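Local coordinates for protein hypothetic aldehyde deformylating oxygenase (Sulfolobus tokodaii, PDB 5V4T) that binds iron in a ferritin-like helical bundle, probably acts as an oxidoreductase and has aldehyde deformylating oxygenase activity, at residues E56-H60 with D144-H148; H107-G112 with H148-L153; K159-V163 with I206-S212. All coordinates share one frame; numbering follows the deposited sequence.

Contacts 1 and 2 close round the same iron(III) ion and share His148, so both use helix 132-155; their centres lie about 10 Å apart. At the metal they touch directly, Glu57 OE2 standing 2.8 Å from Glu111 OE2, a closeness of like charges that the shared iron accounts for. Along the chain their segments alternate. Contact 3 follows in series, with its centre about 12 Å from that of contact 2, and Leu153 CD2 packs at 3.8 Å on Ile209 CG1 to join the two. Contact 3 lies away from the iron site and does not touch contact 1: their centres are about 22 Å apart and their nearest atoms about 8 Å.

Contact 1: E56-H60 with D144-H148; sequences EEIEH and DEARH. With FE (Fe (III) ion), chain C.
Glu57, Glu145 and His148 meet at the iron(III) ion, so metal coordination ties helix 56-60 to helix 144-148. Glu57 binds through one oxygen, OE2 to iron 2.0 Å, while Glu145 chelates with OE1 and OE2, each 2.2 Å from iron. A bend at chi2 (-67°) turns the Glu57 carboxylate to the metal, and its OE1 accepts a hydrogen bond from the iron-bound water 3. His148 ND1 adds a bond of 2.2 Å.

Hydrogen bonds between histidines and carboxylates form the second shell. His148 NE2 donates in its ring plane to the anti side of Glu56 OE1 (2.7 Å), which fixes the rotation of a ring already held by iron on its other nitrogen. His60 NE2 makes a nearly straight bond (172°) to the anti lone pair of Asp144 OD2, 2.7 Å away, ring and carboxylate almost coplanar. Its ND1 meets water 2 and not the metal; Glu57 and His60 form an ExxH pair, as do Glu145 and His148, as in diiron carboxylate proteins, although a single iron is modelled here.

Charge pairing completes the layer. Arg147 NH2 reaches Glu56 OE2 from above the carboxylate plane (2.9 Å) and bonds weakly to Asp144 OD1. It probably offsets the repulsion between the Glu56 and Asp144 carboxylates, which lie stacked.

The two segments run roughly antiparallel, at 146° with axes 11.7 Å apart, a separation spanned by long side chains and the metal. Helix 98-128 packs Phe106 on Glu57 and Leu119 on Glu145, and contributes Glu111 as the remaining ligand.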
ATOM      1  N   GLU A  56     -10.515  -5.131  -7.215  1.00 15.39           N
ATOM      2  CA  GLU A  56      -9.152  -4.828  -7.608  1.00 14.88           C
ATOM      3  C   GLU A  56      -8.175  -5.146  -6.509  1.00 13.98           C
ATOM      4  O   GLU A  56      -7.105  -5.673  -6.759  1.00 14.19           O
ATOM      5  CB  GLU A  56      -8.976  -3.393  -8.106  1.00 13.88           C
ATOM      6  CG  GLU A  56      -9.602  -3.199  -9.458  1.00 14.61           C
ATOM      7  CD  GLU A  56      -9.726  -1.809  -9.935  1.00 17.64           C
ATOM      8  OE1 GLU A  56      -9.717  -0.852  -9.125  1.00 17.82           O
ATOM      9  OE2 GLU A  56      -9.987  -1.683 -11.173  1.00 17.49           O
ATOM     10  N   GLU A  57      -8.528  -4.894  -5.256  1.00 14.28           N
ATOM     11  CA  GLU A  57      -7.637  -5.244  -4.168  1.00 15.17           C
ATOM     12  C   GLU A  57      -7.435  -6.779  -4.073  1.00 15.60           C
ATOM     13  O   GLU A  57      -6.339  -7.250  -3.785  1.00 15.75           O
ATOM     14  CB  GLU A  57      -8.128  -4.724  -2.848  1.00 16.06           C
ATOM     15  CG  GLU A  57      -8.324  -3.224  -2.745  1.00 16.91           C
ATOM     16  CD  GLU A  57      -7.022  -2.412  -2.825  1.00 21.31           C
ATOM     17  OE1 GLU A  57      -6.007  -2.978  -2.453  1.00 27.77           O
ATOM     18  OE2 GLU A  57      -7.076  -1.221  -3.154  1.00 26.23           O
ATOM     19  N   ILE A  58      -8.492  -7.547  -4.291  1.00 15.24           N
ATOM     20  CA  ILE A  58      -8.367  -8.975  -4.366  1.00 16.12           C
ATOM     21  C   ILE A  58      -7.483  -9.386  -5.506  1.00 16.26           C
ATOM     22  O   ILE A  58      -6.662 -10.262  -5.360  1.00 17.65           O
ATOM     23  CB  ILE A  58      -9.721  -9.672  -4.515  1.00 16.16           C
ATOM     24  CG1 ILE A  58     -10.485  -9.374  -3.273  1.00 16.62           C
ATOM     25  CG2 ILE A  58      -9.528 -11.143  -4.680  1.00 17.08           C
ATOM     26  CD1 ILE A  58     -11.956  -9.733  -3.339  1.00 20.51           C
ATOM     27  N   GLU A  59      -7.680  -8.806  -6.662  1.00 17.16           N
ATOM     28  CA  GLU A  59      -6.759  -9.068  -7.763  1.00 16.83           C
ATOM     29  C   GLU A  59      -5.286  -8.803  -7.469  1.00 16.52           C
ATOM     30  O   GLU A  59      -4.375  -9.572  -7.901  1.00 14.21           O
ATOM     31  CB  GLU A  59      -7.198  -8.234  -8.969  1.00 18.28           C
ATOM     32  CG  GLU A  59      -8.474  -8.704  -9.581  1.00 19.98           C
ATOM     33  CD  GLU A  59      -8.901  -7.912 -10.738  1.00 22.93           C
ATOM     34  OE1 GLU A  59      -8.706  -6.657 -10.796  1.00 24.09           O
ATOM     35  OE2 GLU A  59      -9.382  -8.566 -11.690  1.00 24.65           O
ATOM     36  N   HIS A  60      -5.028  -7.717  -6.727  1.00 15.31           N
ATOM     37  CA  HIS A  60      -3.643  -7.416  -6.311  1.00 14.61           C
ATOM     38  C   HIS A  60      -3.089  -8.511  -5.414  1.00 15.72           C
ATOM     39  O   HIS A  60      -1.976  -9.061  -5.655  1.00 15.64           O
ATOM     40  CB  HIS A  60      -3.540  -6.066  -5.661  1.00 15.21           C
ATOM     41  CG  HIS A  60      -3.985  -4.944  -6.527  1.00 15.50           C
ATOM     42  ND1 HIS A  60      -4.054  -3.662  -6.045  1.00 16.25           N
ATOM     43  CD2 HIS A  60      -4.397  -4.893  -7.811  1.00 15.32           C
ATOM     44  CE1 HIS A  60      -4.522  -2.868  -6.993  1.00 16.19           C
ATOM     45  NE2 HIS A  60      -4.715  -3.583  -8.077  1.00 15.67           N
ATOM     46  N   ASP A 144      -4.196   1.065 -11.261  1.00 13.96           N
ATOM     47  CA  ASP A 144      -5.350   0.866 -10.417  1.00 14.98           C
ATOM     48  C   ASP A 144      -5.302   1.822  -9.241  1.00 14.69           C
ATOM     49  O   ASP A 144      -6.320   2.426  -8.892  1.00 15.08           O
ATOM     50  CB  ASP A 144      -5.418  -0.539  -9.870  1.00 15.96           C
ATOM     51  CG  ASP A 144      -5.833  -1.597 -10.894  1.00 15.76           C
ATOM     52  OD1 ASP A 144      -6.127  -1.315 -12.084  1.00 16.80           O
ATOM     53  OD2 ASP A 144      -5.770  -2.798 -10.465  1.00 17.50           O
ATOM     54  N   GLU A 145      -4.133   1.951  -8.612  1.00 14.51           N
ATOM     55  CA  GLU A 145      -4.027   2.741  -7.391  1.00 15.41           C
ATOM     56  C   GLU A 145      -4.292   4.204  -7.616  1.00 15.20           C
ATOM     57  O   GLU A 145      -4.829   4.901  -6.719  1.00 15.33           O
ATOM     58  CB  GLU A 145      -2.698   2.504  -6.673  1.00 18.15           C
ATOM     59  CG  GLU A 145      -2.597   1.104  -6.057  1.00 19.81           C
ATOM     60  CD  GLU A 145      -3.777   0.748  -5.169  1.00 24.21           C
ATOM     61  OE1 GLU A 145      -4.219   1.628  -4.396  1.00 24.64           O
ATOM     62  OE2 GLU A 145      -4.263  -0.410  -5.255  1.00 26.14           O
ATOM     63  N   ALA A 146      -3.948   4.727  -8.786  1.00 14.96           N
ATOM     64  CA  ALA A 146      -4.297   6.087  -9.126  1.00 16.53           C
ATOM     65  C   ALA A 146      -5.790   6.327  -9.093  1.00 15.90           C
ATOM     66  O   ALA A 146      -6.259   7.338  -8.562  1.00 15.73           O
ATOM     67  CB  ALA A 146      -3.712   6.489 -10.480  1.00 17.70           C
ATOM     68  N   ARG A 147      -6.565   5.370  -9.567  1.00 14.94           N
ATOM     69  CA  ARG A 147      -8.017   5.476  -9.471  1.00 14.87           C
ATOM     70  C   ARG A 147      -8.511   5.271  -8.081  1.00 14.80           C
ATOM     71  O   ARG A 147      -9.483   5.922  -7.654  1.00 14.34           O
ATOM     72  CB  ARG A 147      -8.664   4.472 -10.401  1.00 17.43           C
ATOM     73  CG  ARG A 147      -8.560   4.731 -11.887  1.00 19.41           C
ATOM     74  CD  ARG A 147      -9.520   3.786 -12.665  1.00 20.23           C
ATOM     75  NE  ARG A 147      -9.345   2.349 -12.379  1.00 21.93           N
ATOM     76  CZ  ARG A 147      -8.466   1.525 -12.968  1.00 23.98           C
ATOM     77  NH1 ARG A 147      -7.619   1.954 -13.868  1.00 25.54           N
ATOM     78  NH2 ARG A 147      -8.411   0.259 -12.619  1.00 24.16           N
ATOM     79  N   HIS A 148      -7.851   4.421  -7.308  1.00 13.28           N
ATOM     80  CA  HIS A 148      -8.205   4.224  -5.905  1.00 12.99           C
ATOM     81  C   HIS A 148      -8.079   5.534  -5.118  1.00 13.92           C
ATOM     82  O   HIS A 148      -8.940   5.916  -4.348  1.00 15.26           O
ATOM     83  CB  HIS A 148      -7.415   3.127  -5.235  1.00 13.02           C
ATOM     84  CG  HIS A 148      -7.692   1.757  -5.804  1.00 13.19           C
ATOM     85  ND1 HIS A 148      -7.139   0.603  -5.306  1.00 15.60           N
ATOM     86  CD2 HIS A 148      -8.433   1.391  -6.884  1.00 14.34           C
ATOM     87  CE1 HIS A 148      -7.569  -0.425  -6.012  1.00 14.29           C
ATOM     88  NE2 HIS A 148      -8.345   0.024  -6.984  1.00 13.92           N
TER
HETATM   89 FE    FE C 301      -5.689   0.134  -3.686  0.60 12.99          FE
HETATM   90  O   HOH W   1      -8.638  -3.019 -13.078  1.00 27.26           O
HETATM   91  O   HOH W   2      -3.000  -3.136  -3.747  1.00 30.36           O
HETATM   92  O   HOH W   3      -4.345  -0.654  -2.324  1.00 27.77           O
HETATM   93  O   HOH W   4      -6.305  -5.133 -11.596  1.00 28.10           O

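Contact 2: H107-G112 with H148-L153; sequences HMITEG and HVSFGL. With FE (Fe (III) ion), chain C.
His107 and Gly152 mark the near point of two antiparallel helical segments (176°), their CA atoms 5.2 Å apart and the axes 9.2 Å. Glycine permits this approach: a CB on Gly152 would fall within clashing distance of His107 CB. The imidazole of His107 instead lies beside the Gly152 backbone, CG to CA 3.6 Å, and brings the CD2 edge to His148 O at 3.3 Å. Its NE2 is hydrogen-bonded to Gln53 of helix 49-67, with the Phe151 ring set obliquely nearby.

Val149 is a knob in the hole formed by His107, Met108, Glu111 and Gly112. Its CG2 touches Gly112 CA at 3.7 Å and lies close to His107 O and Glu111 CB.

This is the interior of a ferritin-like bundle, and segment 107-112 includes a wider pi-type turn on the helix that supplies Glu111 to the metal. Glu111 is extended beyond CG (chi2 -179°) and binds iron through OE2 at 1.9 Å. Its other oxygen, OE1, rests against His148 CB at 3.4 Å, so the carboxylate is bordered by the same histidine whose ND1 shares the metal.

Next to His107, Met108 bends at chi2 and chi3 to bring its sulfur and methyl to helix 148-153. SD lies 3.8 Å from Leu153 CD2, and CE lies against the backbone at Val149 O and Leu153 N.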
ATOM      1  N   HIS A 107      -7.178   5.305   1.697  1.00 12.04           N
ATOM      2  CA  HIS A 107      -6.923   5.858   0.387  1.00 12.59           C
ATOM      3  C   HIS A 107      -5.780   6.864   0.370  1.00 13.66           C
ATOM      4  O   HIS A 107      -4.970   6.898  -0.555  1.00 13.94           O
ATOM      5  CB  HIS A 107      -8.182   6.413  -0.225  1.00 11.89           C
ATOM      6  CG  HIS A 107      -9.284   5.400  -0.327  1.00 13.18           C
ATOM      7  ND1 HIS A 107      -9.980   4.905   0.759  1.00 15.98           N
ATOM      8  CD2 HIS A 107      -9.755   4.728  -1.400  1.00 14.51           C
ATOM      9  CE1 HIS A 107     -10.860   4.009   0.357  1.00 14.61           C
ATOM     10  NE2 HIS A 107     -10.752   3.893  -0.958  1.00 14.04           N
ATOM     11  N   MET A 108      -5.798   7.823   1.298  1.00 12.61           N
ATOM     12  CA  MET A 108      -4.771   8.868   1.256  1.00 13.60           C
ATOM     13  C   MET A 108      -3.420   8.391   1.750  1.00 14.99           C
ATOM     14  O   MET A 108      -2.465   8.544   1.034  1.00 15.81           O
ATOM     15  CB  MET A 108      -5.196  10.117   2.088  1.00 14.11           C
ATOM     16  CG  MET A 108      -6.466  10.783   1.585  1.00 17.12           C
ATOM     17  SD  MET A 108      -6.410  11.453  -0.091  1.00 17.80           S
ATOM     18  CE  MET A 108      -7.350  10.208  -1.005  1.00 18.53           C
ATOM     19  N   ILE A 109      -3.346   7.844   2.953  1.00 13.78           N
ATOM     20  CA  ILE A 109      -2.059   7.522   3.540  1.00 13.87           C
ATOM     21  C   ILE A 109      -1.529   6.187   2.966  1.00 14.45           C
ATOM     22  O   ILE A 109      -0.371   6.037   2.649  1.00 14.82           O
ATOM     23  CB  ILE A 109      -2.136   7.520   5.087  1.00 13.34           C
ATOM     24  CG1 ILE A 109      -2.203   8.941   5.656  1.00 13.94           C
ATOM     25  CG2 ILE A 109      -1.038   6.700   5.734  1.00 14.36           C
ATOM     26  CD1 ILE A 109      -0.903   9.731   5.560  1.00 16.08           C
ATOM     27  N   THR A 110      -2.377   5.189   2.944  1.00 14.03           N
ATOM     28  CA  THR A 110      -1.886   3.843   2.583  1.00 15.34           C
ATOM     29  C   THR A 110      -1.701   3.751   1.101  1.00 16.17           C
ATOM     30  O   THR A 110      -0.617   3.373   0.643  1.00 17.47           O
ATOM     31  CB  THR A 110      -2.802   2.723   3.104  1.00 16.08           C
ATOM     32  OG1 THR A 110      -2.960   2.871   4.524  1.00 15.58           O
ATOM     33  CG2 THR A 110      -2.247   1.360   2.822  1.00 15.25           C
ATOM     34  N   GLU A 111      -2.730   4.074   0.329  1.00 15.01           N
ATOM     35  CA  GLU A 111      -2.622   4.055  -1.118  1.00 15.19           C
ATOM     36  C   GLU A 111      -1.868   5.246  -1.662  1.00 16.93           C
ATOM     37  O   GLU A 111      -1.063   5.086  -2.574  1.00 21.02           O
ATOM     38  CB  GLU A 111      -4.003   3.917  -1.760  1.00 17.82           C
ATOM     39  CG  GLU A 111      -4.766   2.677  -1.290  1.00 19.72           C
ATOM     40  CD  GLU A 111      -6.145   2.521  -1.943  1.00 22.17           C
ATOM     41  OE1 GLU A 111      -6.936   3.473  -1.886  1.00 25.13           O
ATOM     42  OE2 GLU A 111      -6.492   1.438  -2.508  1.00 23.22           O
ATOM     43  N   GLY A 112      -2.101   6.447  -1.155  1.00 13.80           N
ATOM     44  CA  GLY A 112      -1.601   7.653  -1.781  1.00 14.21           C
ATOM     45  C   GLY A 112      -0.249   8.104  -1.299  1.00 14.78           C
ATOM     46  O   GLY A 112       0.328   8.993  -1.918  1.00 17.87           O
ATOM     47  N   HIS A 148      -7.851   4.421  -7.308  1.00 13.28           N
ATOM     48  CA  HIS A 148      -8.205   4.224  -5.905  1.00 12.99           C
ATOM     49  C   HIS A 148      -8.079   5.534  -5.118  1.00 13.92           C
ATOM     50  O   HIS A 148      -8.940   5.916  -4.348  1.00 15.26           O
ATOM     51  CB  HIS A 148      -7.415   3.127  -5.235  1.00 13.02           C
ATOM     52  CG  HIS A 148      -7.692   1.757  -5.804  1.00 13.19           C
ATOM     53  ND1 HIS A 148      -7.139   0.603  -5.306  1.00 15.60           N
ATOM     54  CD2 HIS A 148      -8.433   1.391  -6.884  1.00 14.34           C
ATOM     55  CE1 HIS A 148      -7.569  -0.425  -6.012  1.00 14.29           C
ATOM     56  NE2 HIS A 148      -8.345   0.024  -6.984  1.00 13.92           N
ATOM     57  N   VAL A 149      -6.974   6.210  -5.297  1.00 13.45           N
ATOM     58  CA  VAL A 149      -6.768   7.461  -4.617  1.00 14.36           C
ATOM     59  C   VAL A 149      -7.766   8.537  -5.014  1.00 15.32           C
ATOM     60  O   VAL A 149      -8.320   9.216  -4.135  1.00 15.72           O
ATOM     61  CB  VAL A 149      -5.301   7.916  -4.859  1.00 14.92           C
ATOM     62  CG1 VAL A 149      -5.120   9.339  -4.331  1.00 16.38           C
ATOM     63  CG2 VAL A 149      -4.357   6.974  -4.175  1.00 15.61           C
ATOM     64  N   SER A 150      -8.079   8.640  -6.303  1.00 14.73           N
ATOM     65  CA  SER A 150      -9.102   9.576  -6.832  1.00 16.83           C
ATOM     66  C   SER A 150     -10.439   9.261  -6.243  1.00 15.38           C
ATOM     67  O   SER A 150     -11.166  10.163  -5.784  1.00 16.18           O
ATOM     68  CB  SER A 150      -9.244   9.495  -8.364  1.00 21.56           C
ATOM     69  OG  SER A 150      -8.051   9.894  -8.907  1.00 29.66           O
ATOM     70  N   PHE A 151     -10.749   7.967  -6.155  1.00 16.42           N
ATOM     71  CA  PHE A 151     -11.995   7.573  -5.507  1.00 16.11           C
ATOM     72  C   PHE A 151     -12.039   7.999  -4.052  1.00 18.15           C
ATOM     73  O   PHE A 151     -13.057   8.536  -3.585  1.00 17.93           O
ATOM     74  CB  PHE A 151     -12.204   6.063  -5.635  1.00 16.28           C
ATOM     75  CG  PHE A 151     -13.431   5.565  -4.937  1.00 18.08           C
ATOM     76  CD1 PHE A 151     -14.688   6.005  -5.300  1.00 20.25           C
ATOM     77  CD2 PHE A 151     -13.312   4.616  -3.981  1.00 18.00           C
ATOM     78  CE1 PHE A 151     -15.821   5.537  -4.583  1.00 19.72           C
ATOM     79  CE2 PHE A 151     -14.411   4.175  -3.253  1.00 20.70           C
ATOM     80  CZ  PHE A 151     -15.647   4.647  -3.568  1.00 17.74           C
ATOM     81  N   GLY A 152     -10.934   7.806  -3.321  1.00 15.87           N
ATOM     82  CA  GLY A 152     -10.907   8.191  -1.948  1.00 15.12           C
ATOM     83  C   GLY A 152     -11.177   9.670  -1.790  1.00 16.01           C
ATOM     84  O   GLY A 152     -11.875  10.061  -0.838  1.00 17.41           O
ATOM     85  N   LEU A 153     -10.658  10.503  -2.688  1.00 17.14           N
ATOM     86  CA  LEU A 153     -10.956  11.965  -2.636  1.00 19.57           C
ATOM     87  C   LEU A 153     -12.433  12.215  -2.685  1.00 21.18           C
ATOM     88  O   LEU A 153     -12.939  13.087  -2.024  1.00 21.72           O
ATOM     89  CB  LEU A 153     -10.237  12.730  -3.757  1.00 21.32           C
ATOM     90  CG  LEU A 153      -8.738  12.797  -3.724  1.00 25.77           C
ATOM     91  CD1 LEU A 153      -8.282  13.403  -5.064  1.00 30.59           C
ATOM     92  CD2 LEU A 153      -8.235  13.660  -2.543  1.00 27.23           C
TER
HETATM   93 FE    FE C 301      -5.689   0.134  -3.686  0.60 12.99          FE
HETATM   94  O   HOH W   3      -4.345  -0.654  -2.324  1.00 27.77           O

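Contact 3: K159-V163 with I206-S212; sequences KEYAV and INKILGS
Lys159 and Val163, one turn apart on helix 159-179, face Ile206, Ile209 and Leu210 in an antiparallel helix pair of the bundle. The axes are 9.6 Å apart and run at 172°.

The apolar part centres on Val163, whose two methyls diverge. CG1 meets Ile206 CG2 at 3.8 Å, whereas CG2 touches both Leu210 CD2 and Ile209 CG2, the former 3.8 Å away. Ala162 CB adds a looser touch on Ile209, and both of these residues also pack on Ile156.

The polar part is made by Lys159, its chain fully extended past CG so that it runs by Ile209 O, with CD 3.5 Å from that oxygen, to the carboxyl-terminal end of helix 191-211. There NZ donates weakly to Leu210 O and, in the carbonyl plane, to the O of Ser212 (2.6 Å), the last modelled residue and probably part of a tag linker. A positive charge at this end would suit the helix dipole. Replacing Lys159 with an alanine would probably leave Ser212 O without this donor and strip the cover of the lysine chain from Ile209 O. Ser212 folds back so that its OG donates to Lys208 O at 3.1 Å.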
ATOM      1  N   LYS A 159     -13.332  18.700   4.728  1.00 18.44           N
ATOM      2  CA  LYS A 159     -11.939  18.951   4.276  1.00 18.31           C
ATOM      3  C   LYS A 159     -11.017  19.154   5.432  1.00 17.62           C
ATOM      4  O   LYS A 159      -9.919  18.550   5.492  1.00 20.59           O
ATOM      5  CB  LYS A 159     -11.880  20.156   3.324  1.00 18.74           C
ATOM      6  CG  LYS A 159     -12.532  19.979   1.964  1.00 20.61           C
ATOM      7  CD  LYS A 159     -12.417  21.281   1.173  1.00 26.64           C
ATOM      8  CE  LYS A 159     -13.180  21.126  -0.105  1.00 33.54           C
ATOM      9  NZ  LYS A 159     -12.710  22.116  -1.086  1.00 44.59           N
ATOM     10  N   GLU A 160     -11.411  19.953   6.403  1.00 16.97           N
ATOM     11  CA  GLU A 160     -10.566  20.183   7.570  1.00 19.12           C
ATOM     12  C   GLU A 160     -10.294  18.926   8.389  1.00 17.20           C
ATOM     13  O   GLU A 160      -9.131  18.630   8.748  1.00 19.37           O
ATOM     14  CB  GLU A 160     -11.216  21.298   8.420  1.00 23.60           C
ATOM     15  CG  GLU A 160     -10.455  21.681   9.664  1.00 29.72           C
ATOM     16  CD  GLU A 160     -11.205  22.686  10.557  1.00 36.68           C
ATOM     17  OE1 GLU A 160     -12.234  23.294  10.146  1.00 38.76           O
ATOM     18  OE2 GLU A 160     -10.720  22.900  11.704  1.00 42.86           O
ATOM     19  N   TYR A 161     -11.331  18.087   8.634  1.00 14.91           N
ATOM     20  CA  TYR A 161     -11.126  16.880   9.335  1.00 14.33           C
ATOM     21  C   TYR A 161     -10.175  15.920   8.569  1.00 15.67           C
ATOM     22  O   TYR A 161      -9.291  15.275   9.149  1.00 16.57           O
ATOM     23  CB  TYR A 161     -12.471  16.161   9.488  1.00 14.56           C
ATOM     24  CG  TYR A 161     -12.396  14.860  10.215  1.00 15.12           C
ATOM     25  CD1 TYR A 161     -12.359  14.773  11.572  1.00 17.81           C
ATOM     26  CD2 TYR A 161     -12.405  13.652   9.492  1.00 15.86           C
ATOM     27  CE1 TYR A 161     -12.323  13.522  12.236  1.00 17.29           C
ATOM     28  CE2 TYR A 161     -12.364  12.428  10.139  1.00 19.33           C
ATOM     29  CZ  TYR A 161     -12.378  12.392  11.527  1.00 18.35           C
ATOM     30  OH  TYR A 161     -12.311  11.233  12.205  1.00 18.98           O
ATOM     31  N   ALA A 162     -10.354  15.867   7.256  1.00 15.87           N
ATOM     32  CA  ALA A 162      -9.531  14.950   6.439  1.00 16.16           C
ATOM     33  C   ALA A 162      -8.048  15.349   6.395  1.00 17.46           C
ATOM     34  O   ALA A 162      -7.166  14.530   6.556  1.00 17.08           O
ATOM     35  CB  ALA A 162     -10.098  14.845   5.021  1.00 15.93           C
ATOM     36  N   VAL A 163      -7.827  16.643   6.267  1.00 16.18           N
ATOM     37  CA  VAL A 163      -6.436  17.128   6.291  1.00 16.08           C
ATOM     38  C   VAL A 163      -5.801  16.792   7.620  1.00 15.61           C
ATOM     39  O   VAL A 163      -4.680  16.324   7.660  1.00 17.25           O
ATOM     40  CB  VAL A 163      -6.362  18.621   5.954  1.00 16.65           C
ATOM     41  CG1 VAL A 163      -4.941  19.163   6.146  1.00 17.26           C
ATOM     42  CG2 VAL A 163      -6.824  18.890   4.559  1.00 17.90           C
ATOM     43  N   ILE A 206      -2.929  16.476   0.357  1.00 13.96           N
ATOM     44  CA  ILE A 206      -3.597  17.574   1.068  1.00 14.28           C
ATOM     45  C   ILE A 206      -4.031  18.693   0.145  1.00 14.94           C
ATOM     46  O   ILE A 206      -5.144  19.213   0.265  1.00 16.21           O
ATOM     47  CB  ILE A 206      -2.741  18.113   2.236  1.00 14.76           C
ATOM     48  CG1 ILE A 206      -2.637  17.039   3.312  1.00 16.01           C
ATOM     49  CG2 ILE A 206      -3.328  19.442   2.727  1.00 15.19           C
ATOM     50  CD1 ILE A 206      -1.627  17.318   4.391  1.00 17.97           C
ATOM     51  N   ASN A 207      -3.175  19.102  -0.773  1.00 13.60           N
ATOM     52  CA  ASN A 207      -3.574  20.079  -1.744  1.00 14.62           C
ATOM     53  C   ASN A 207      -4.819  19.692  -2.559  1.00 17.20           C
ATOM     54  O   ASN A 207      -5.684  20.540  -2.852  1.00 16.48           O
ATOM     55  CB  ASN A 207      -2.438  20.367  -2.657  1.00 14.79           C
ATOM     56  CG  ASN A 207      -1.314  21.129  -1.966  1.00 19.05           C
ATOM     57  OD1 ASN A 207      -1.502  21.662  -0.887  1.00 18.69           O
ATOM     58  ND2 ASN A 207      -0.189  21.265  -2.647  1.00 21.71           N
ATOM     59  N   LYS A 208      -4.905  18.419  -2.914  1.00 17.05           N
ATOM     60  CA  LYS A 208      -6.031  17.931  -3.705  1.00 19.86           C
ATOM     61  C   LYS A 208      -7.322  17.940  -2.866  1.00 18.99           C
ATOM     62  O   LYS A 208      -8.381  18.348  -3.350  1.00 19.76           O
ATOM     63  CB  LYS A 208      -5.744  16.523  -4.168  1.00 22.90           C
ATOM     64  CG  LYS A 208      -5.065  16.487  -5.519  1.00 32.76           C
ATOM     65  CD  LYS A 208      -6.120  16.605  -6.628  1.00 37.06           C
ATOM     66  CE  LYS A 208      -5.814  15.767  -7.856  1.00 45.86           C
ATOM     67  NZ  LYS A 208      -6.236  16.481  -9.099  1.00 52.88           N
ATOM     68  N   ILE A 209      -7.199  17.554  -1.596  1.00 15.23           N
ATOM     69  CA  ILE A 209      -8.324  17.621  -0.642  1.00 16.69           C
ATOM     70  C   ILE A 209      -8.854  19.073  -0.512  1.00 17.55           C
ATOM     71  O   ILE A 209     -10.068  19.322  -0.549  1.00 18.03           O
ATOM     72  CB  ILE A 209      -8.030  17.069   0.752  1.00 17.00           C
ATOM     73  CG1 ILE A 209      -7.722  15.545   0.722  1.00 15.63           C
ATOM     74  CG2 ILE A 209      -9.128  17.382   1.739  1.00 17.61           C
ATOM     75  CD1 ILE A 209      -7.083  15.073   1.958  1.00 17.25           C
ATOM     76  N   LEU A 210      -7.929  20.012  -0.355  1.00 16.85           N
ATOM     77  CA  LEU A 210      -8.296  21.411  -0.239  1.00 17.75           C
ATOM     78  C   LEU A 210      -8.815  22.045  -1.521  1.00 21.37           C
ATOM     79  O   LEU A 210      -9.540  23.034  -1.445  1.00 22.94           O
ATOM     80  CB  LEU A 210      -7.155  22.215   0.398  1.00 17.38           C
ATOM     81  CG  LEU A 210      -6.939  21.795   1.836  1.00 17.14           C
ATOM     82  CD1 LEU A 210      -5.781  22.575   2.415  1.00 20.04           C
ATOM     83  CD2 LEU A 210      -8.101  21.955   2.782  1.00 20.13           C
ATOM     84  N   GLY A 211      -8.452  21.487  -2.658  1.00 21.05           N
ATOM     85  CA  GLY A 211      -8.899  21.981  -3.962  1.00 28.83           C
ATOM     86  C   GLY A 211     -10.198  21.443  -4.495  1.00 34.87           C
ATOM     87  O   GLY A 211     -10.656  21.960  -5.506  1.00 41.20           O
ATOM     88  N   SER A 212     -10.833  20.462  -3.825  1.00 40.56           N
ATOM     89  CA  SER A 212     -12.056  19.796  -4.355  1.00 45.44           C
ATOM     90  C   SER A 212     -13.288  20.677  -4.430  1.00 52.91           C
ATOM     91  O   SER A 212     -13.512  21.395  -3.460  1.00 47.65           O
ATOM     92  CB  SER A 212     -12.454  18.619  -3.490  1.00 48.48           C
ATOM     93  OG  SER A 212     -11.381  17.736  -3.365  1.00 53.96           O
TER